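Local coordinates for peptidase S8 and S53, subtilisin, kexin, sedolisin (Mycobacterium smegmatis, PDB 4KG7), which probably cleaves proteins as a subtilisin-like serine endopeptidase, the mycosin protease MycP3 of the ESX-3 type VII secretion system, at residues A[22-34]-A[137-149]. Sequence-based numbering, arbitrary orientation.
Sequences PAQPMMQRSECIT and SPRFAPRTPGADS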
ATOM      1  N   PRO A  22      -8.400  -9.767  16.489  1.00 11.17           N
ATOM      2  CA  PRO A  22      -9.542  -8.878  16.280  1.00 11.55           C
ATOM      3  C   PRO A  22     -10.102  -8.366  17.611  1.00 12.54           C
ATOM      4  O   PRO A  22      -9.906  -9.002  18.637  1.00 13.47           O
ATOM      5  CB  PRO A  22     -10.548  -9.801  15.591  1.00 11.70           C
ATOM      6  CG  PRO A  22     -10.258 -11.123  16.186  1.00 11.97           C
ATOM      7  CD  PRO A  22      -8.751 -11.170  16.223  1.00 11.49           C
ATOM      8  N   ALA A  23     -10.829  -7.253  17.560  1.00 12.94           N
ATOM      9  CA  ALA A  23     -11.434  -6.669  18.750  1.00 13.91           C
ATOM     10  C   ALA A  23     -12.616  -7.503  19.228  1.00 14.81           C
ATOM     11  O   ALA A  23     -12.919  -7.525  20.425  1.00 15.50           O
ATOM     12  CB  ALA A  23     -11.848  -5.237  18.477  1.00 13.85           C
ATOM     13  N   GLN A  24     -13.290  -8.167  18.282  1.00 15.35           N
ATOM     14  CA  GLN A  24     -14.337  -9.151  18.583  1.00 16.65           C
ATOM     15  C   GLN A  24     -14.217 -10.319  17.623  1.00 15.92           C
ATOM     16  O   GLN A  24     -13.598 -10.201  16.558  1.00 14.67           O
ATOM     17  CB  GLN A  24     -15.748  -8.550  18.522  1.00 18.54           C
ATOM     18  CG  GLN A  24     -16.153  -7.955  17.200  1.00 19.44           C
ATOM     19  CD  GLN A  24     -17.583  -7.414  17.191  1.00 21.87           C
ATOM     20  OE1 GLN A  24     -18.492  -7.972  17.808  1.00 24.83           O
ATOM     21  NE2 GLN A  24     -17.780  -6.316  16.467  1.00 23.45           N
ATOM     22  N   PRO A  25     -14.766 -11.464  18.011  1.00 16.08           N
ATOM     23  CA  PRO A  25     -14.685 -12.630  17.133  1.00 16.30           C
ATOM     24  C   PRO A  25     -15.278 -12.375  15.750  1.00 16.46           C
ATOM     25  O   PRO A  25     -16.296 -11.703  15.631  1.00 16.48           O
ATOM     26  CB  PRO A  25     -15.461 -13.684  17.910  1.00 16.91           C
ATOM     27  CG  PRO A  25     -15.265 -13.298  19.348  1.00 17.28           C
ATOM     28  CD  PRO A  25     -15.377 -11.803  19.313  1.00 16.97           C
ATOM     29  N   MET A  26     -14.610 -12.903  14.723  1.00 16.33           N
ATOM     30  CA  MET A  26     -14.995 -12.711  13.323  1.00 17.00           C
ATOM     31  C   MET A  26     -15.403 -14.050  12.731  1.00 18.39           C
ATOM     32  O   MET A  26     -14.979 -15.112  13.207  1.00 19.40           O
ATOM     33  CB  MET A  26     -13.816 -12.136  12.529  1.00 16.31           C
ATOM     34  CG  MET A  26     -13.243 -10.862  13.128  1.00 16.24           C
ATOM     35  SD  MET A  26     -14.406  -9.486  13.047  1.00 16.40           S
ATOM     36  CE  MET A  26     -14.135  -8.974  11.351  1.00 16.57           C
ATOM     37  N   MET A  27     -16.243 -13.999  11.707  1.00 19.93           N
ATOM     38  CA  MET A  27     -16.658 -15.205  10.986  1.00 21.53           C
ATOM     39  C   MET A  27     -16.494 -14.953   9.504  1.00 20.93           C
ATOM     40  O   MET A  27     -16.663 -13.839   9.038  1.00 20.06           O
ATOM     41  CB  MET A  27     -18.106 -15.624  11.336  1.00 24.46           C
ATOM     42  CG  MET A  27     -19.223 -14.969  10.532  1.00 26.36           C
ATOM     43  SD  MET A  27     -20.895 -15.454  11.067  1.00 31.71           S
ATOM     44  CE  MET A  27     -21.186 -16.870   9.999  1.00 31.29           C
ATOM     45  N   GLN A  28     -16.166 -16.006   8.763  1.00 20.78           N
ATOM     46  CA  GLN A  28     -16.010 -15.882   7.321  1.00 20.24           C
ATOM     47  C   GLN A  28     -17.401 -15.866   6.684  1.00 21.99           C
ATOM     48  O   GLN A  28     -18.188 -16.766   6.941  1.00 23.34           O
ATOM     49  CB  GLN A  28     -15.171 -17.040   6.786  1.00 20.02           C
ATOM     50  CG  GLN A  28     -14.787 -16.844   5.331  1.00 19.41           C
ATOM     51  CD  GLN A  28     -13.870 -17.917   4.809  1.00 19.56           C
ATOM     52  OE1 GLN A  28     -13.177 -18.612   5.568  1.00 19.93           O
ATOM     53  NE2 GLN A  28     -13.851 -18.054   3.491  1.00 19.83           N
ATOM     54  N   ARG A  29     -17.708 -14.834   5.900  1.00 22.84           N
ATOM     55  CA  ARG A  29     -19.054 -14.682   5.310  1.00 25.10           C
ATOM     56  C   ARG A  29     -19.091 -15.001   3.822  1.00 24.09           C
ATOM     57  O   ARG A  29     -20.164 -15.226   3.283  1.00 24.24           O
ATOM     58  CB  ARG A  29     -19.601 -13.267   5.544  1.00 27.82           C
ATOM     59  CG  ARG A  29     -18.964 -12.197   4.678  1.00 30.64           C
ATOM     60  CD  ARG A  29     -19.447 -10.791   5.029  1.00 34.50           C
ATOM     61  NE  ARG A  29     -18.460  -9.773   4.652  1.00 37.02           N
ATOM     62  CZ  ARG A  29     -18.531  -8.476   4.967  1.00 39.47           C
ATOM     63  NH1 ARG A  29     -19.558  -7.993   5.672  1.00 41.09           N
ATOM     64  NH2 ARG A  29     -17.565  -7.650   4.570  1.00 40.83           N
ATOM     65  N   SER A  30     -17.930 -15.010   3.170  1.00 22.08           N
ATOM     66  CA  SER A  30     -17.812 -15.222   1.724  1.00 22.02           C
ATOM     67  C   SER A  30     -16.714 -16.234   1.498  1.00 19.99           C
ATOM     68  O   SER A  30     -15.737 -16.283   2.263  1.00 17.42           O
ATOM     69  CB  SER A  30     -17.396 -13.927   1.015  1.00 23.08           C
ATOM     70  OG  SER A  30     -18.509 -13.100   0.787  1.00 27.51           O
ATOM     71  N   GLU A  31     -16.865 -17.010   0.433  1.00 18.81           N
ATOM     72  CA  GLU A  31     -15.859 -17.980   0.023  1.00 18.46           C
ATOM     73  C   GLU A  31     -14.543 -17.277  -0.301  1.00 16.67           C
ATOM     74  O   GLU A  31     -14.542 -16.214  -0.892  1.00 15.72           O
ATOM     75  CB  GLU A  31     -16.362 -18.725  -1.220  1.00 19.81           C
ATOM     76  CG  GLU A  31     -15.474 -19.851  -1.716  1.00 20.95           C
ATOM     77  CD  GLU A  31     -16.045 -20.572  -2.936  1.00 22.34           C
ATOM     78  OE1 GLU A  31     -17.147 -20.212  -3.406  1.00 22.26           O
ATOM     79  OE2 GLU A  31     -15.380 -21.511  -3.433  1.00 23.97           O
ATOM     80  N   CYS A  32     -13.431 -17.904   0.048  1.00 15.65           N
ATOM     81  CA  CYS A  32     -12.133 -17.379  -0.363  1.00 14.97           C
ATOM     82  C   CYS A  32     -11.985 -17.328  -1.889  1.00 14.78           C
ATOM     83  O   CYS A  32     -12.594 -18.094  -2.633  1.00 14.33           O
ATOM     84  CB  CYS A  32     -11.002 -18.220   0.192  1.00 15.04           C
ATOM     85  SG  CYS A  32     -10.882 -18.251   1.993  1.00 16.03           S
ATOM     86  N   ILE A  33     -11.119 -16.425  -2.314  1.00 14.72           N
ATOM     87  CA  ILE A  33     -10.843 -16.080  -3.706  1.00 15.63           C
ATOM     88  C   ILE A  33      -9.353 -16.312  -3.942  1.00 14.45           C
ATOM     89  O   ILE A  33      -8.523 -16.087  -3.053  1.00 14.20           O
ATOM     90  CB  ILE A  33     -11.167 -14.560  -3.905  1.00 17.21           C
ATOM     91  CG1 ILE A  33     -12.670 -14.355  -3.750  1.00 18.75           C
ATOM     92  CG2 ILE A  33     -10.706 -14.010  -5.242  1.00 18.02           C
ATOM     93  CD1 ILE A  33     -13.458 -15.344  -4.532  1.00 19.78           C
ATOM     94  N   THR A  34      -9.014 -16.750  -5.143  1.00 14.02           N
ATOM     95  CA  THR A  34      -7.665 -16.726  -5.640  1.00 13.43           C
ATOM     96  C   THR A  34      -7.595 -15.933  -6.935  1.00 12.55           C
ATOM     97  O   THR A  34      -8.574 -15.898  -7.702  1.00 13.10           O
ATOM     98  CB  THR A  34      -7.108 -18.129  -5.877  1.00 14.15           C
ATOM     99  OG1 THR A  34      -7.930 -18.840  -6.818  1.00 15.51           O
ATOM    100  CG2 THR A  34      -7.060 -18.911  -4.557  1.00 14.38           C
ATOM    101  N   SER A 137      -9.841  -8.246   5.882  1.00 11.58           N
ATOM    102  CA  SER A 137     -10.354  -9.072   4.784  1.00 11.83           C
ATOM    103  C   SER A 137     -11.826  -8.788   4.656  1.00 13.04           C
ATOM    104  O   SER A 137     -12.546  -8.919   5.638  1.00 13.65           O
ATOM    105  CB  SER A 137     -10.171 -10.556   5.051  1.00 11.95           C
ATOM    106  OG  SER A 137     -10.958 -11.298   4.082  1.00 11.73           O
ATOM    107  N   PRO A 138     -12.283  -8.420   3.450  1.00 13.72           N
ATOM    108  CA  PRO A 138     -13.731  -8.275   3.239  1.00 14.97           C
ATOM    109  C   PRO A 138     -14.492  -9.575   3.208  1.00 16.43           C
ATOM    110  O   PRO A 138     -15.742  -9.545   3.109  1.00 17.96           O
ATOM    111  CB  PRO A 138     -13.827  -7.603   1.877  1.00 15.06           C
ATOM    112  CG  PRO A 138     -12.574  -7.882   1.196  1.00 14.63           C
ATOM    113  CD  PRO A 138     -11.508  -8.104   2.239  1.00 13.79           C
ATOM    114  N   ARG A 139     -13.785 -10.707   3.281  1.00 16.72           N
ATOM    115  CA  ARG A 139     -14.451 -12.006   3.339  1.00 17.72           C
ATOM    116  C   ARG A 139     -14.964 -12.322   4.752  1.00 16.21           C
ATOM    117  O   ARG A 139     -15.610 -13.343   4.954  1.00 15.73           O
ATOM    118  CB  ARG A 139     -13.508 -13.128   2.901  1.00 19.81           C
ATOM    119  CG  ARG A 139     -12.964 -12.998   1.488  1.00 23.13           C
ATOM    120  CD  ARG A 139     -14.050 -13.158   0.456  1.00 26.33           C
ATOM    121  NE  ARG A 139     -13.564 -12.862  -0.882  1.00 31.06           N
ATOM    122  CZ  ARG A 139     -13.330 -11.626  -1.315  1.00 33.76           C
ATOM    123  NH1 ARG A 139     -13.549 -10.573  -0.531  1.00 33.37           N
ATOM    124  NH2 ARG A 139     -12.893 -11.427  -2.549  1.00 36.92           N
ATOM    125  N   PHE A 140     -14.634 -11.465   5.723  1.00 15.05           N
ATOM    126  CA  PHE A 140     -14.991 -11.692   7.126  1.00 14.93           C
ATOM    127  C   PHE A 140     -15.781 -10.525   7.686  1.00 15.14           C
ATOM    128  O   PHE A 140     -15.677  -9.386   7.224  1.00 15.33           O
ATOM    129  CB  PHE A 140     -13.734 -11.891   7.978  1.00 14.30           C
ATOM    130  CG  PHE A 140     -13.030 -13.174   7.708  1.00 14.07           C
ATOM    131  CD1 PHE A 140     -12.288 -13.335   6.552  1.00 13.67           C
ATOM    132  CD2 PHE A 140     -13.109 -14.234   8.608  1.00 14.39           C
ATOM    133  CE1 PHE A 140     -11.641 -14.522   6.280  1.00 13.86           C
ATOM    134  CE2 PHE A 140     -12.436 -15.421   8.339  1.00 14.44           C
ATOM    135  CZ  PHE A 140     -11.724 -15.571   7.168  1.00 14.35           C
ATOM    136  N   ALA A 141     -16.592 -10.843   8.677  1.00 15.93           N
ATOM    137  CA  ALA A 141     -17.358  -9.855   9.415  1.00 16.34           C
ATOM    138  C   ALA A 141     -17.465 -10.325  10.857  1.00 16.52           C
ATOM    139  O   ALA A 141     -17.225 -11.489  11.148  1.00 16.46           O
ATOM    140  CB  ALA A 141     -18.738  -9.719   8.808  1.00 16.93           C
ATOM    141  N   PRO A 142     -17.849  -9.422  11.767  1.00 16.64           N
ATOM    142  CA  PRO A 142     -18.097  -9.842  13.140  1.00 17.14           C
ATOM    143  C   PRO A 142     -19.097 -10.991  13.239  1.00 17.92           C
ATOM    144  O   PRO A 142     -20.106 -11.020  12.521  1.00 17.89           O
ATOM    145  CB  PRO A 142     -18.669  -8.583  13.779  1.00 17.44           C
ATOM    146  CG  PRO A 142     -18.057  -7.472  13.026  1.00 17.08           C
ATOM    147  CD  PRO A 142     -17.994  -7.959  11.609  1.00 16.65           C
ATOM    148  N   ARG A 143     -18.820 -11.924  14.133  1.00 18.77           N
ATOM    149  CA  ARG A 143     -19.700 -13.054  14.351  1.00 20.64           C
ATOM    150  C   ARG A 143     -21.069 -12.556  14.843  1.00 21.23           C
ATOM    151  O   ARG A 143     -22.122 -13.042  14.400  1.00 21.54           O
ATOM    152  CB  ARG A 143     -19.060 -13.998  15.368  1.00 22.09           C
ATOM    153  CG  ARG A 143     -19.647 -15.389  15.401  1.00 24.10           C
ATOM    154  CD  ARG A 143     -18.939 -16.235  16.445  1.00 25.76           C
ATOM    155  NE  ARG A 143     -19.198 -15.712  17.785  1.00 28.17           N
ATOM    156  CZ  ARG A 143     -18.402 -15.872  18.845  1.00 29.14           C
ATOM    157  NH1 ARG A 143     -17.271 -16.567  18.754  1.00 29.57           N
ATOM    158  NH2 ARG A 143     -18.747 -15.331  20.006  1.00 29.86           N
ATOM    159  N   THR A 144     -21.052 -11.590  15.761  1.00 21.24           N
ATOM    160  CA  THR A 144     -22.293 -10.985  16.253  1.00 22.36           C
ATOM    161  C   THR A 144     -22.782 -10.000  15.181  1.00 22.64           C
ATOM    162  O   THR A 144     -22.041  -9.072  14.823  1.00 21.62           O
ATOM    163  CB  THR A 144     -22.071 -10.288  17.607  1.00 22.68           C
ATOM    164  OG1 THR A 144     -21.656 -11.269  18.571  1.00 23.15           O
ATOM    165  CG2 THR A 144     -23.364  -9.613  18.087  1.00 23.49           C
ATOM    166  N   PRO A 145     -23.983 -10.236  14.613  1.00 23.53           N
ATOM    167  CA  PRO A 145     -24.468  -9.447  13.472  1.00 24.51           C
ATOM    168  C   PRO A 145     -25.087  -8.131  13.924  1.00 26.02           C
ATOM    169  O   PRO A 145     -26.301  -7.945  13.840  1.00 27.67           O
ATOM    170  CB  PRO A 145     -25.513 -10.368  12.830  1.00 25.07           C
ATOM    171  CG  PRO A 145     -26.043 -11.151  13.967  1.00 25.25           C
ATOM    172  CD  PRO A 145     -24.907 -11.346  14.930  1.00 24.39           C
ATOM    173  N   GLY A 146     -24.232  -7.241  14.413  1.00 26.87           N
ATOM    174  CA  GLY A 146     -24.650  -5.950  14.942  1.00 28.34           C
ATOM    175  C   GLY A 146     -24.578  -4.882  13.874  1.00 29.27           C
ATOM    176  O   GLY A 146     -24.612  -5.184  12.678  1.00 28.83           O
ATOM    177  N   ALA A 147     -24.498  -3.624  14.302  1.00 30.59           N
ATOM    178  CA  ALA A 147     -24.417  -2.509  13.367  1.00 32.53           C
ATOM    179  C   ALA A 147     -23.259  -2.760  12.411  1.00 33.93           C
ATOM    180  O   ALA A 147     -22.133  -3.029  12.844  1.00 32.90           O
ATOM    181  CB  ALA A 147     -24.219  -1.191  14.110  1.00 33.07           C
ATOM    182  N   ASP A 148     -23.553  -2.716  11.115  1.00 37.44           N
ATOM    183  CA  ASP A 148     -22.550  -2.928  10.071  1.00 38.63           C
ATOM    184  C   ASP A 148     -22.626  -1.742   9.121  1.00 38.14           C
ATOM    185  O   ASP A 148     -23.118  -1.845   7.992  1.00 40.55           O
ATOM    186  CB  ASP A 148     -22.812  -4.247   9.334  1.00 40.82           C
ATOM    187  CG  ASP A 148     -21.727  -4.577   8.319  1.00 41.92           C
ATOM    188  OD1 ASP A 148     -20.534  -4.610   8.701  1.00 43.11           O
ATOM    189  OD2 ASP A 148     -22.073  -4.809   7.139  1.00 44.86           O
ATOM    190  N   SER A 149     -22.161  -0.607   9.618  1.00 35.96           N
ATOM    191  CA  SER A 149     -22.251   0.647   8.908  1.00 35.28           C
ATOM    192  C   SER A 149     -20.882   1.035   8.401  1.00 32.87           C
ATOM    193  O   SER A 149     -19.865   0.442   8.785  1.00 30.99           O
ATOM    194  CB  SER A 149     -22.776   1.732   9.842  1.00 35.46           C
ATOM    195  OG  SER A 149     -21.948   1.854  10.981  1.00 35.70           O
TER
HETATM  196  O   HOH W   1     -18.437 -10.790  17.237  1.00 16.40           O
HETATM  197  O   HOH W   2     -20.859  -7.021  16.446  1.00 28.81           O
HETATM  198  O   HOH W   3     -17.814 -11.043   1.994  1.00 32.05           O
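R139 runs its side chain past S30 and E31 to I33. Its CD lies 3.5 Å from S30 CB, and I33 CG1 meets the edge of the guanidinium, 3.2 Å from NH2. A bend at chi2 (-67°) turns the chain along this path. NH1 forms a salt bridge with D102 OD1, a partner outside the two segments. The backbone O of R139 accepts from R29 N at 2.7 Å and more weakly from S30 N.

The extended side chain of R29 reaches the type I turn from S137 to F140. Its guanidinium grips P138 O side-on, with NE at 3.1 Å and NH2 at 3.0 Å. Both nitrogens reach that oxygen in the guanidinium plane. F140 O and A141 CB lie over one face of the group. A water joins P138 O to S30 OG.

F140 takes Q28 CB over one face of its ring, a CH-pi contact 3.9 Å from the centroid. The extended Q28 chain places NE2 where it donates to S30 O.

Strands 26-28 and 140-142 form an antiparallel two-stranded sheet. M27 and A141 make its hydrogen-bonded pair, and R143 N to P25 O extends the ladder. This surface ribbon joins the N-terminal segment 22-34 to the connection between strand 129-134 of the parallel sheet and helix 150-170. Beyond strand 26-28, the C32-C101 disulfide fastens the chain, and I33 packs on strand 301-306.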